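Local coordinates for protein STU0660 (Streptococcus thermophilus, PDB 3ZTH) that acts in CRISPR-mediated bacterial immunity as a large, magnesium-binding Csn2-type Cas protein and probably binds DNA, at residues Q26-E29 with L30-Y33; T34-I37 with L38-F42; S176-D179 with K180-F184. One frame throughout, in Å; residues are numbered along the deposited sequence.

Interaction 1 (Q26-E29 with L30-Y33)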
ATOM      1  N   GLN A  26      -3.532  -8.425 -45.185  1.00 27.71           N
ATOM      2  CA  GLN A  26      -4.709  -7.583 -45.057  1.00 28.87           C
ATOM      3  C   GLN A  26      -5.580  -7.959 -43.875  1.00 29.65           C
ATOM      4  O   GLN A  26      -6.489  -7.219 -43.519  1.00 29.47           O
ATOM      5  CB  GLN A  26      -5.521  -7.616 -46.352  1.00 29.63           C
ATOM      6  CG  GLN A  26      -4.765  -7.039 -47.537  1.00 31.79           C
ATOM      7  CD  GLN A  26      -4.172  -5.668 -47.222  1.00 35.44           C
ATOM      8  OE1 GLN A  26      -4.900  -4.690 -47.057  1.00 38.31           O
ATOM      9  NE2 GLN A  26      -2.846  -5.600 -47.123  1.00 32.64           N
ATOM     10  N   ASN A  27      -5.298  -9.102 -43.258  1.00 30.25           N
ATOM     11  CA  ASN A  27      -6.076  -9.549 -42.107  1.00 28.91           C
ATOM     12  C   ASN A  27      -5.509  -8.902 -40.839  1.00 30.77           C
ATOM     13  O   ASN A  27      -4.876  -9.566 -40.007  1.00 30.76           O
ATOM     14  CB  ASN A  27      -6.004 -11.068 -41.994  1.00 27.83           C
ATOM     15  CG  ASN A  27      -7.023 -11.624 -41.023  1.00 28.24           C
ATOM     16  OD1 ASN A  27      -7.437 -10.945 -40.075  1.00 28.48           O
ATOM     17  ND2 ASN A  27      -7.421 -12.869 -41.241  1.00 22.90           N
ATOM     18  N   ASN A  28      -5.737  -7.600 -40.697  1.00 31.13           N
ATOM     19  CA  ASN A  28      -5.228  -6.850 -39.555  1.00 31.15           C
ATOM     20  C   ASN A  28      -5.590  -7.415 -38.184  1.00 31.15           C
ATOM     21  O   ASN A  28      -4.756  -7.438 -37.280  1.00 31.40           O
ATOM     22  CB  ASN A  28      -5.656  -5.388 -39.672  1.00 31.08           C
ATOM     23  CG  ASN A  28      -4.959  -4.680 -40.818  1.00 36.14           C
ATOM     24  OD1 ASN A  28      -4.068  -5.253 -41.456  1.00 38.00           O
ATOM     25  ND2 ASN A  28      -5.347  -3.435 -41.087  1.00 36.81           N
ATOM     26  N   GLU A  29      -6.820  -7.884 -38.030  1.00 30.91           N
ATOM     27  CA  GLU A  29      -7.251  -8.442 -36.761  1.00 30.58           C
ATOM     28  C   GLU A  29      -6.393  -9.651 -36.403  1.00 28.77           C
ATOM     29  O   GLU A  29      -5.922  -9.785 -35.277  1.00 26.49           O
ATOM     30  CB  GLU A  29      -8.722  -8.839 -36.839  1.00 33.24           C
ATOM     31  CG  GLU A  29      -9.610  -7.714 -37.363  1.00 43.67           C
ATOM     32  CD  GLU A  29      -9.814  -7.750 -38.883  1.00 49.68           C
ATOM     33  OE1 GLU A  29      -8.822  -7.833 -39.652  1.00 49.64           O
ATOM     34  OE2 GLU A  29     -10.990  -7.687 -39.306  1.00 53.69           O
ATOM     35  N   LEU A  30      -6.179 -10.529 -37.373  1.00 27.37           N
ATOM     36  CA  LEU A  30      -5.383 -11.711 -37.115  1.00 27.91           C
ATOM     37  C   LEU A  30      -3.951 -11.306 -36.764  1.00 26.44           C
ATOM     38  O   LEU A  30      -3.351 -11.879 -35.857  1.00 25.62           O
ATOM     39  CB  LEU A  30      -5.404 -12.646 -38.332  1.00 27.51           C
ATOM     40  CG  LEU A  30      -4.523 -13.895 -38.223  1.00 28.72           C
ATOM     41  CD1 LEU A  30      -5.035 -14.816 -37.133  1.00 26.95           C
ATOM     42  CD2 LEU A  30      -4.504 -14.611 -39.562  1.00 28.59           C
ATOM     43  N   LYS A  31      -3.409 -10.322 -37.481  1.00 24.86           N
ATOM     44  CA  LYS A  31      -2.050  -9.852 -37.207  1.00 24.41           C
ATOM     45  C   LYS A  31      -1.998  -9.360 -35.776  1.00 24.89           C
ATOM     46  O   LYS A  31      -1.069  -9.668 -35.027  1.00 25.77           O
ATOM     47  CB  LYS A  31      -1.642  -8.704 -38.156  1.00 19.75           C
ATOM     48  CG  LYS A  31      -1.450  -9.148 -39.610  1.00 17.51           C
ATOM     49  CD  LYS A  31      -0.726  -8.114 -40.481  1.00 16.43           C
ATOM     50  CE  LYS A  31      -1.594  -6.913 -40.788  1.00 16.59           C
ATOM     51  NZ  LYS A  31      -0.904  -6.001 -41.732  1.00 15.90           N
ATOM     52  N   TYR A  32      -3.025  -8.616 -35.389  1.00 24.97           N
ATOM     53  CA  TYR A  32      -3.076  -8.070 -34.047  1.00 25.96           C
ATOM     54  C   TYR A  32      -3.148  -9.160 -32.996  1.00 25.74           C
ATOM     55  O   TYR A  32      -2.473  -9.087 -31.970  1.00 28.18           O
ATOM     56  CB  TYR A  32      -4.265  -7.120 -33.897  1.00 24.87           C
ATOM     57  CG  TYR A  32      -4.202  -6.319 -32.618  1.00 27.90           C
ATOM     58  CD1 TYR A  32      -3.501  -5.117 -32.568  1.00 28.68           C
ATOM     59  CD2 TYR A  32      -4.811  -6.774 -31.452  1.00 28.70           C
ATOM     60  CE1 TYR A  32      -3.408  -4.385 -31.394  1.00 30.40           C
ATOM     61  CE2 TYR A  32      -4.726  -6.052 -30.266  1.00 31.61           C
ATOM     62  CZ  TYR A  32      -4.019  -4.853 -30.246  1.00 32.67           C
ATOM     63  OH  TYR A  32      -3.934  -4.111 -29.085  1.00 34.52           O
ATOM     64  N   TYR A  33      -3.978 -10.163 -33.252  1.00 24.90           N
ATOM     65  CA  TYR A  33      -4.135 -11.275 -32.335  1.00 22.71           C
ATOM     66  C   TYR A  33      -2.800 -12.000 -32.185  1.00 21.63           C
ATOM     67  O   TYR A  33      -2.405 -12.363 -31.084  1.00 21.97           O
ATOM     68  CB  TYR A  33      -5.182 -12.256 -32.859  1.00 21.26           C
ATOM     69  CG  TYR A  33      -5.203 -13.534 -32.070  1.00 21.53           C
ATOM     70  CD1 TYR A  33      -5.852 -13.603 -30.841  1.00 23.70           C
ATOM     71  CD2 TYR A  33      -4.516 -14.664 -32.518  1.00 22.26           C
ATOM     72  CE1 TYR A  33      -5.816 -14.774 -30.065  1.00 25.14           C
ATOM     73  CE2 TYR A  33      -4.471 -15.836 -31.755  1.00 24.22           C
ATOM     74  CZ  TYR A  33      -5.125 -15.880 -30.529  1.00 24.56           C
ATOM     75  OH  TYR A  33      -5.096 -17.028 -29.775  1.00 27.18           O
TER
HETATM   76  O   HOH W   1      -1.521  -3.842 -40.252  1.00 30.34           O
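Leu30 lies over one face of the Asn27 amide: its CB sits 3.3 Å from Asn27 CG, and Leu30 CD2 reaches Asn27 ND2 at 3.8 Å. The amide's polar atoms are both used: ND2 donates to Ser258 O, and OD1 accepts from Leu30 N at 3.0 Å. That donor stands 51° out of the carbonyl plane, on the face where the leucine packs. With CG swung opposite the backbone N (chi1 -167°), Asn27 folds its carbonyl back over the first turn; a short amide suits this N-cap position, where helical N-H groups lack carbonyls of an earlier turn. The second amide, Asn28, runs alongside Lys31. Water 1 accepts from Lys31 NZ at 2.7 Å and gives a weak bond to Asn28 OD1, while Lys31 NZ also donates to Gly25 O, and Asn28 ND2 to Ile210 O of the second subunit. Tyr32 and Tyr33 turn their rings away from 26-29: Tyr32 meets Trp35 of its own chain and, edge-to-face, Phe83 of the second subunit, and Tyr33 meets His7 edge-to-face.

The backbone bond from Lys31 N to Asn27 O (3.0 Å) begins the regular ladder, continued by Tyr32 N to Asn28 O at 2.8 Å. Gln26, just before the cap, completes a magnesium site with Asp240, whose side chain lies near that of Lys31. Strand 20-24, the turn after it and a helix start that carries Lys31, with a metal nearby, are arranged as in the P-loop of the P-loop NTPase clan, here probably in a divergent form.

Interaction 2 (T34-I37 with L38-F42); sequences TWQI and LSWYF
Ser39 OG has three oxygens around it: Gln36 O at 3.1 Å, Trp35 O at 3.2 Å and water 2 at 2.8 Å. Its chi1 of 66° places the hydroxyl between the backbone N and the carbonyl carbon, from where it can reach back to the two carbonyls; its single proton cannot serve all three oxygens at once. The same oxygen stands 4.1 Å above the plane of the Trp35 indole, offset toward the rim. Serine is small enough to fit between that ring and the backbone.

Beside it, Gln36 and Trp40 meet, four residues apart. The glutamine chain bends at chi2 (65°), which carries its amide over one face of the Trp40 ring, the two planes 47° apart. Although Gln36 OE1 comes within 2.9 Å of Trp40 NE1, it lies over the ring, so the contact is no hydrogen bond; water 2 gives this oxygen a weak one.

These residues run from the middle of helix 28-43 nearly to its C-terminal end, and the helix packs against the mixed sheet of the P-loop-NTPase-like fold. Trp35 and Phe42 touch strand 199-204, and Trp35 NE1 bonds to Asp79, while Gln36, Ile37 and Trp40 pack on Trp174 of the second subunit.

Thr34 and Leu38 lie side by side, CG2 to CD1 at 4.1 Å, a methyl-to-methyl contact that suits a buried helix face; Thr34 OG1 meanwhile bonds to Leu30 O. Between Ile37 O and Tyr41 N the helical bond measures 2.7 Å.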
ATOM      1  N   THR A  34      -2.120 -12.212 -33.303  1.00 21.60           N
ATOM      2  CA  THR A  34      -0.842 -12.894 -33.299  1.00 25.08           C
ATOM      3  C   THR A  34       0.145 -12.092 -32.454  1.00 28.20           C
ATOM      4  O   THR A  34       0.901 -12.665 -31.658  1.00 27.93           O
ATOM      5  CB  THR A  34      -0.317 -13.063 -34.726  1.00 25.89           C
ATOM      6  OG1 THR A  34      -1.313 -13.727 -35.514  1.00 26.83           O
ATOM      7  CG2 THR A  34       0.948 -13.900 -34.734  1.00 26.93           C
ATOM      8  N   TRP A  35       0.115 -10.767 -32.606  1.00 27.94           N
ATOM      9  CA  TRP A  35       0.993  -9.898 -31.816  1.00 28.71           C
ATOM     10  C   TRP A  35       0.658  -9.985 -30.321  1.00 29.00           C
ATOM     11  O   TRP A  35       1.552 -10.050 -29.477  1.00 30.40           O
ATOM     12  CB  TRP A  35       0.870  -8.428 -32.253  1.00 25.83           C
ATOM     13  CG  TRP A  35       1.585  -7.515 -31.304  1.00 28.70           C
ATOM     14  CD1 TRP A  35       2.936  -7.358 -31.188  1.00 29.65           C
ATOM     15  CD2 TRP A  35       1.005  -6.764 -30.226  1.00 28.81           C
ATOM     16  NE1 TRP A  35       3.236  -6.572 -30.103  1.00 27.41           N
ATOM     17  CE2 TRP A  35       2.074  -6.192 -29.493  1.00 27.88           C
ATOM     18  CE3 TRP A  35      -0.310  -6.525 -29.803  1.00 29.38           C
ATOM     19  CZ2 TRP A  35       1.869  -5.394 -28.358  1.00 29.15           C
ATOM     20  CZ3 TRP A  35      -0.518  -5.731 -28.672  1.00 30.82           C
ATOM     21  CH2 TRP A  35       0.569  -5.176 -27.962  1.00 31.62           C
ATOM     22  N   GLN A  36      -0.629  -9.978 -29.996  1.00 29.36           N
ATOM     23  CA  GLN A  36      -1.066 -10.028 -28.602  1.00 30.84           C
ATOM     24  C   GLN A  36      -0.601 -11.299 -27.898  1.00 29.51           C
ATOM     25  O   GLN A  36      -0.172 -11.262 -26.750  1.00 28.72           O
ATOM     26  CB  GLN A  36      -2.596  -9.919 -28.533  1.00 32.95           C
ATOM     27  CG  GLN A  36      -3.178  -9.782 -27.125  1.00 35.23           C
ATOM     28  CD  GLN A  36      -2.769  -8.486 -26.436  1.00 38.18           C
ATOM     29  OE1 GLN A  36      -1.763  -8.442 -25.718  1.00 39.63           O
ATOM     30  NE2 GLN A  36      -3.540  -7.417 -26.666  1.00 34.43           N
ATOM     31  N   ILE A  37      -0.702 -12.425 -28.589  1.00 29.41           N
ATOM     32  CA  ILE A  37      -0.281 -13.698 -28.025  1.00 30.22           C
ATOM     33  C   ILE A  37       1.235 -13.706 -27.856  1.00 31.15           C
ATOM     34  O   ILE A  37       1.752 -14.075 -26.803  1.00 33.38           O
ATOM     35  CB  ILE A  37      -0.655 -14.870 -28.948  1.00 30.83           C
ATOM     36  CG1 ILE A  37      -2.174 -15.023 -29.031  1.00 31.82           C
ATOM     37  CG2 ILE A  37      -0.015 -16.137 -28.436  1.00 29.89           C
ATOM     38  CD1 ILE A  37      -2.813 -15.531 -27.731  1.00 33.77           C
ATOM     39  N   LEU A  38       1.945 -13.312 -28.908  1.00 30.29           N
ATOM     40  CA  LEU A  38       3.399 -13.277 -28.874  1.00 31.34           C
ATOM     41  C   LEU A  38       3.940 -12.492 -27.681  1.00 31.40           C
ATOM     42  O   LEU A  38       4.786 -12.977 -26.925  1.00 29.06           O
ATOM     43  CB  LEU A  38       3.931 -12.668 -30.169  1.00 31.60           C
ATOM     44  CG  LEU A  38       4.037 -13.620 -31.354  1.00 31.39           C
ATOM     45  CD1 LEU A  38       4.313 -12.842 -32.621  1.00 29.76           C
ATOM     46  CD2 LEU A  38       5.146 -14.610 -31.087  1.00 31.19           C
ATOM     47  N   SER A  39       3.440 -11.279 -27.505  1.00 32.74           N
ATOM     48  CA  SER A  39       3.910 -10.450 -26.412  1.00 33.90           C
ATOM     49  C   SER A  39       3.531 -11.019 -25.048  1.00 34.10           C
ATOM     50  O   SER A  39       4.303 -10.918 -24.098  1.00 34.07           O
ATOM     51  CB  SER A  39       3.368  -9.027 -26.565  1.00 31.99           C
ATOM     52  OG  SER A  39       1.966  -9.004 -26.430  1.00 34.14           O
ATOM     53  N   TRP A  40       2.346 -11.611 -24.943  1.00 33.02           N
ATOM     54  CA  TRP A  40       1.914 -12.180 -23.671  1.00 33.60           C
ATOM     55  C   TRP A  40       2.731 -13.416 -23.348  1.00 33.75           C
ATOM     56  O   TRP A  40       3.220 -13.576 -22.236  1.00 34.66           O
ATOM     57  CB  TRP A  40       0.432 -12.546 -23.727  1.00 34.82           C
ATOM     58  CG  TRP A  40      -0.489 -11.409 -23.388  1.00 36.83           C
ATOM     59  CD1 TRP A  40      -0.163 -10.080 -23.288  1.00 36.20           C
ATOM     60  CD2 TRP A  40      -1.893 -11.499 -23.102  1.00 36.32           C
ATOM     61  NE1 TRP A  40      -1.277  -9.343 -22.957  1.00 36.34           N
ATOM     62  CE2 TRP A  40      -2.351 -10.186 -22.836  1.00 37.40           C
ATOM     63  CE3 TRP A  40      -2.807 -12.561 -23.045  1.00 34.93           C
ATOM     64  CZ2 TRP A  40      -3.689  -9.909 -22.514  1.00 35.84           C
ATOM     65  CZ3 TRP A  40      -4.137 -12.286 -22.724  1.00 34.90           C
ATOM     66  CH2 TRP A  40      -4.562 -10.967 -22.462  1.00 35.32           C
ATOM     67  N   TYR A  41       2.878 -14.283 -24.340  1.00 33.69           N
ATOM     68  CA  TYR A  41       3.622 -15.518 -24.188  1.00 34.22           C
ATOM     69  C   TYR A  41       5.069 -15.273 -23.775  1.00 36.27           C
ATOM     70  O   TYR A  41       5.538 -15.806 -22.766  1.00 37.23           O
ATOM     71  CB  TYR A  41       3.611 -16.282 -25.507  1.00 32.70           C
ATOM     72  CG  TYR A  41       3.960 -17.747 -25.386  1.00 33.00           C
ATOM     73  CD1 TYR A  41       3.054 -18.654 -24.827  1.00 32.58           C
ATOM     74  CD2 TYR A  41       5.170 -18.241 -25.881  1.00 33.34           C
ATOM     75  CE1 TYR A  41       3.334 -20.009 -24.769  1.00 32.73           C
ATOM     76  CE2 TYR A  41       5.463 -19.600 -25.831  1.00 33.79           C
ATOM     77  CZ  TYR A  41       4.536 -20.480 -25.276  1.00 35.43           C
ATOM     78  OH  TYR A  41       4.794 -21.835 -25.258  1.00 38.19           O
ATOM     79  N   PHE A  42       5.777 -14.473 -24.564  1.00 35.54           N
ATOM     80  CA  PHE A  42       7.181 -14.195 -24.292  1.00 36.80           C
ATOM     81  C   PHE A  42       7.421 -13.012 -23.367  1.00 37.70           C
ATOM     82  O   PHE A  42       8.527 -12.836 -22.868  1.00 39.06           O
ATOM     83  CB  PHE A  42       7.933 -13.965 -25.607  1.00 35.62           C
ATOM     84  CG  PHE A  42       7.987 -15.181 -26.498  1.00 35.48           C
ATOM     85  CD1 PHE A  42       8.552 -16.371 -26.044  1.00 33.64           C
ATOM     86  CD2 PHE A  42       7.479 -15.134 -27.794  1.00 34.21           C
ATOM     87  CE1 PHE A  42       8.611 -17.492 -26.864  1.00 31.81           C
ATOM     88  CE2 PHE A  42       7.533 -16.251 -28.622  1.00 32.95           C
ATOM     89  CZ  PHE A  42       8.102 -17.434 -28.155  1.00 32.46           C
TER
HETATM   90  O   HOH W   2       1.087  -6.807 -24.941  1.00 37.64           O

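Interaction 3 (S176-D179 with K180-F184)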
ATOM      1  N   SER A 176      14.703  13.248 -32.825  1.00 36.33           N
ATOM      2  CA  SER A 176      14.245  12.746 -34.113  1.00 37.75           C
ATOM      3  C   SER A 176      13.875  11.255 -34.023  1.00 37.76           C
ATOM      4  O   SER A 176      14.623  10.448 -33.461  1.00 37.95           O
ATOM      5  CB  SER A 176      15.349  12.966 -35.145  1.00 38.83           C
ATOM      6  OG  SER A 176      15.254  12.030 -36.196  1.00 45.82           O
ATOM      7  N   ASN A 177      12.726  10.887 -34.582  1.00 35.82           N
ATOM      8  CA  ASN A 177      12.290   9.498 -34.513  1.00 35.16           C
ATOM      9  C   ASN A 177      13.353   8.495 -34.954  1.00 34.71           C
ATOM     10  O   ASN A 177      13.573   7.495 -34.272  1.00 33.26           O
ATOM     11  CB  ASN A 177      10.992   9.303 -35.310  1.00 35.52           C
ATOM     12  CG  ASN A 177       9.782   9.902 -34.604  1.00 34.96           C
ATOM     13  OD1 ASN A 177       9.889  10.366 -33.475  1.00 38.01           O
ATOM     14  ND2 ASN A 177       8.633   9.887 -35.262  1.00 31.11           N
ATOM     15  N   ILE A 178      14.019   8.756 -36.079  1.00 34.89           N
ATOM     16  CA  ILE A 178      15.056   7.845 -36.557  1.00 32.90           C
ATOM     17  C   ILE A 178      16.184   7.781 -35.520  1.00 34.03           C
ATOM     18  O   ILE A 178      16.776   6.723 -35.309  1.00 32.98           O
ATOM     19  CB  ILE A 178      15.609   8.284 -37.953  1.00 33.37           C
ATOM     20  CG1 ILE A 178      16.603   7.253 -38.492  1.00 29.69           C
ATOM     21  CG2 ILE A 178      16.302   9.621 -37.850  1.00 32.36           C
ATOM     22  CD1 ILE A 178      16.063   5.844 -38.580  1.00 30.19           C
ATOM     23  N   ASP A 179      16.469   8.902 -34.852  1.00 35.24           N
ATOM     24  CA  ASP A 179      17.515   8.905 -33.826  1.00 34.69           C
ATOM     25  C   ASP A 179      17.093   8.065 -32.634  1.00 33.99           C
ATOM     26  O   ASP A 179      17.930   7.407 -32.005  1.00 34.18           O
ATOM     27  CB  ASP A 179      17.831  10.319 -33.333  1.00 38.19           C
ATOM     28  CG  ASP A 179      18.570  11.152 -34.365  1.00 41.83           C
ATOM     29  OD1 ASP A 179      19.540  10.646 -34.973  1.00 41.05           O
ATOM     30  OD2 ASP A 179      18.185  12.324 -34.556  1.00 45.75           O
ATOM     31  N   LYS A 180      15.799   8.102 -32.312  1.00 31.56           N
ATOM     32  CA  LYS A 180      15.276   7.322 -31.195  1.00 29.97           C
ATOM     33  C   LYS A 180      15.604   5.848 -31.410  1.00 29.91           C
ATOM     34  O   LYS A 180      16.102   5.157 -30.509  1.00 28.19           O
ATOM     35  CB  LYS A 180      13.761   7.483 -31.082  1.00 30.10           C
ATOM     36  CG  LYS A 180      13.292   8.750 -30.392  1.00 29.36           C
ATOM     37  CD  LYS A 180      11.796   8.638 -30.087  1.00 32.14           C
ATOM     38  CE  LYS A 180      10.935   9.553 -30.946  1.00 32.49           C
ATOM     39  NZ  LYS A 180      10.864  10.935 -30.408  1.00 29.56           N
ATOM     40  N   LEU A 181      15.339   5.379 -32.622  1.00 29.23           N
ATOM     41  CA  LEU A 181      15.587   3.991 -32.972  1.00 30.19           C
ATOM     42  C   LEU A 181      17.085   3.694 -32.978  1.00 31.79           C
ATOM     43  O   LEU A 181      17.528   2.670 -32.443  1.00 33.23           O
ATOM     44  CB  LEU A 181      14.968   3.695 -34.343  1.00 30.70           C
ATOM     45  CG  LEU A 181      13.435   3.820 -34.420  1.00 29.48           C
ATOM     46  CD1 LEU A 181      12.993   3.809 -35.867  1.00 28.49           C
ATOM     47  CD2 LEU A 181      12.769   2.686 -33.636  1.00 25.81           C
ATOM     48  N   SER A 182      17.864   4.596 -33.565  1.00 30.42           N
ATOM     49  CA  SER A 182      19.309   4.420 -33.630  1.00 31.28           C
ATOM     50  C   SER A 182      19.945   4.309 -32.248  1.00 31.38           C
ATOM     51  O   SER A 182      20.758   3.409 -31.998  1.00 30.99           O
ATOM     52  CB  SER A 182      19.938   5.572 -34.402  1.00 29.94           C
ATOM     53  OG  SER A 182      19.441   5.591 -35.723  1.00 30.57           O
ATOM     54  N   LEU A 183      19.580   5.219 -31.350  1.00 31.03           N
ATOM     55  CA  LEU A 183      20.122   5.181 -29.997  1.00 31.80           C
ATOM     56  C   LEU A 183      19.758   3.848 -29.346  1.00 33.30           C
ATOM     57  O   LEU A 183      20.595   3.211 -28.701  1.00 31.95           O
ATOM     58  CB  LEU A 183      19.573   6.343 -29.169  1.00 31.49           C
ATOM     59  CG  LEU A 183      20.165   7.704 -29.544  1.00 32.48           C
ATOM     60  CD1 LEU A 183      19.409   8.814 -28.831  1.00 32.71           C
ATOM     61  CD2 LEU A 183      21.651   7.734 -29.183  1.00 29.65           C
ATOM     62  N   PHE A 184      18.510   3.423 -29.530  1.00 33.87           N
ATOM     63  CA  PHE A 184      18.056   2.157 -28.968  1.00 32.47           C
ATOM     64  C   PHE A 184      18.860   0.991 -29.531  1.00 32.73           C
ATOM     65  O   PHE A 184      19.303   0.112 -28.785  1.00 33.32           O
ATOM     66  CB  PHE A 184      16.576   1.934 -29.276  1.00 32.49           C
ATOM     67  CG  PHE A 184      16.099   0.541 -28.979  1.00 31.34           C
ATOM     68  CD1 PHE A 184      15.849   0.138 -27.673  1.00 32.29           C
ATOM     69  CD2 PHE A 184      15.912  -0.377 -30.008  1.00 30.62           C
ATOM     70  CE1 PHE A 184      15.417  -1.162 -27.394  1.00 31.52           C
ATOM     71  CE2 PHE A 184      15.483  -1.677 -29.738  1.00 30.33           C
ATOM     72  CZ  PHE A 184      15.234  -2.068 -28.428  1.00 30.31           C
TER
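Backbone bonds set the frame between Ser176-Asp179 and Lys180-Phe184. Ser176, at the N-cap position, gives its carbonyl to Lys180 N at 2.9 Å, and Leu183 N binds Asp179 O at 2.8 Å.

One side-chain hydrogen bond joins this ladder. Ser182 OG donates to Ile178 O at 2.9 Å while the serine's own N-H reaches the same oxygen at 3.0 Å, the two donors approaching from opposite faces of the carbonyl plane. OG lies beside the backbone N (chi1 -61°), the position from which a helical serine hydroxyl can reach back four residues, so a compact hydroxyl finds a backbone acceptor in a buried place, with a weak bond to Gln221 NE2 besides.

The side chains of Asn177 and Lys180 lie alongside each other and point the same way, though their close approach is doubtful in the model. Lys180 NZ donates to Val175 O and makes cation-pi contacts with Phe172 and Phe83, and Asn177 ND2 binds Phe209 O.

Van der Waals contact within the helix comes from leucine carbons against carbonyl oxygens: Leu183 CG lies 3.3 Å from Asp179 O, and Leu181 CG 3.7 Å from Asn177 O. The apolar packing lies outward, Leu181 and Ile178 on Phe218 of helix 212-228, and Leu183 on Cys137 of the third subunit.

A buried lysine thus keeps its ammonium group among a carbonyl and aromatic rings, which would probably help to offset the cost of burying charge. Asp179, in the first turn, would probably interact favourably with the partial positive charge at the helix start.

Interactions 1 and 2 are consecutive portions of helix 28-43, their centres 13 Å apart, the first at its N-terminal end beside the magnesium site and the second farther along the helix, where it packs on the sheet. Interaction 3 comes later in the chain, at the start of helix 177-192; its centre is 27 Å from that of interaction 1 and 25 Å from that of interaction 2, and it touches neither within the chain. The assembly brings interactions 1 and 3 together: Tyr32 packs on Asn177 of the second subunit. The helix leading from the metal site and the start of helix 177-192 therefore face each other across a subunit interface.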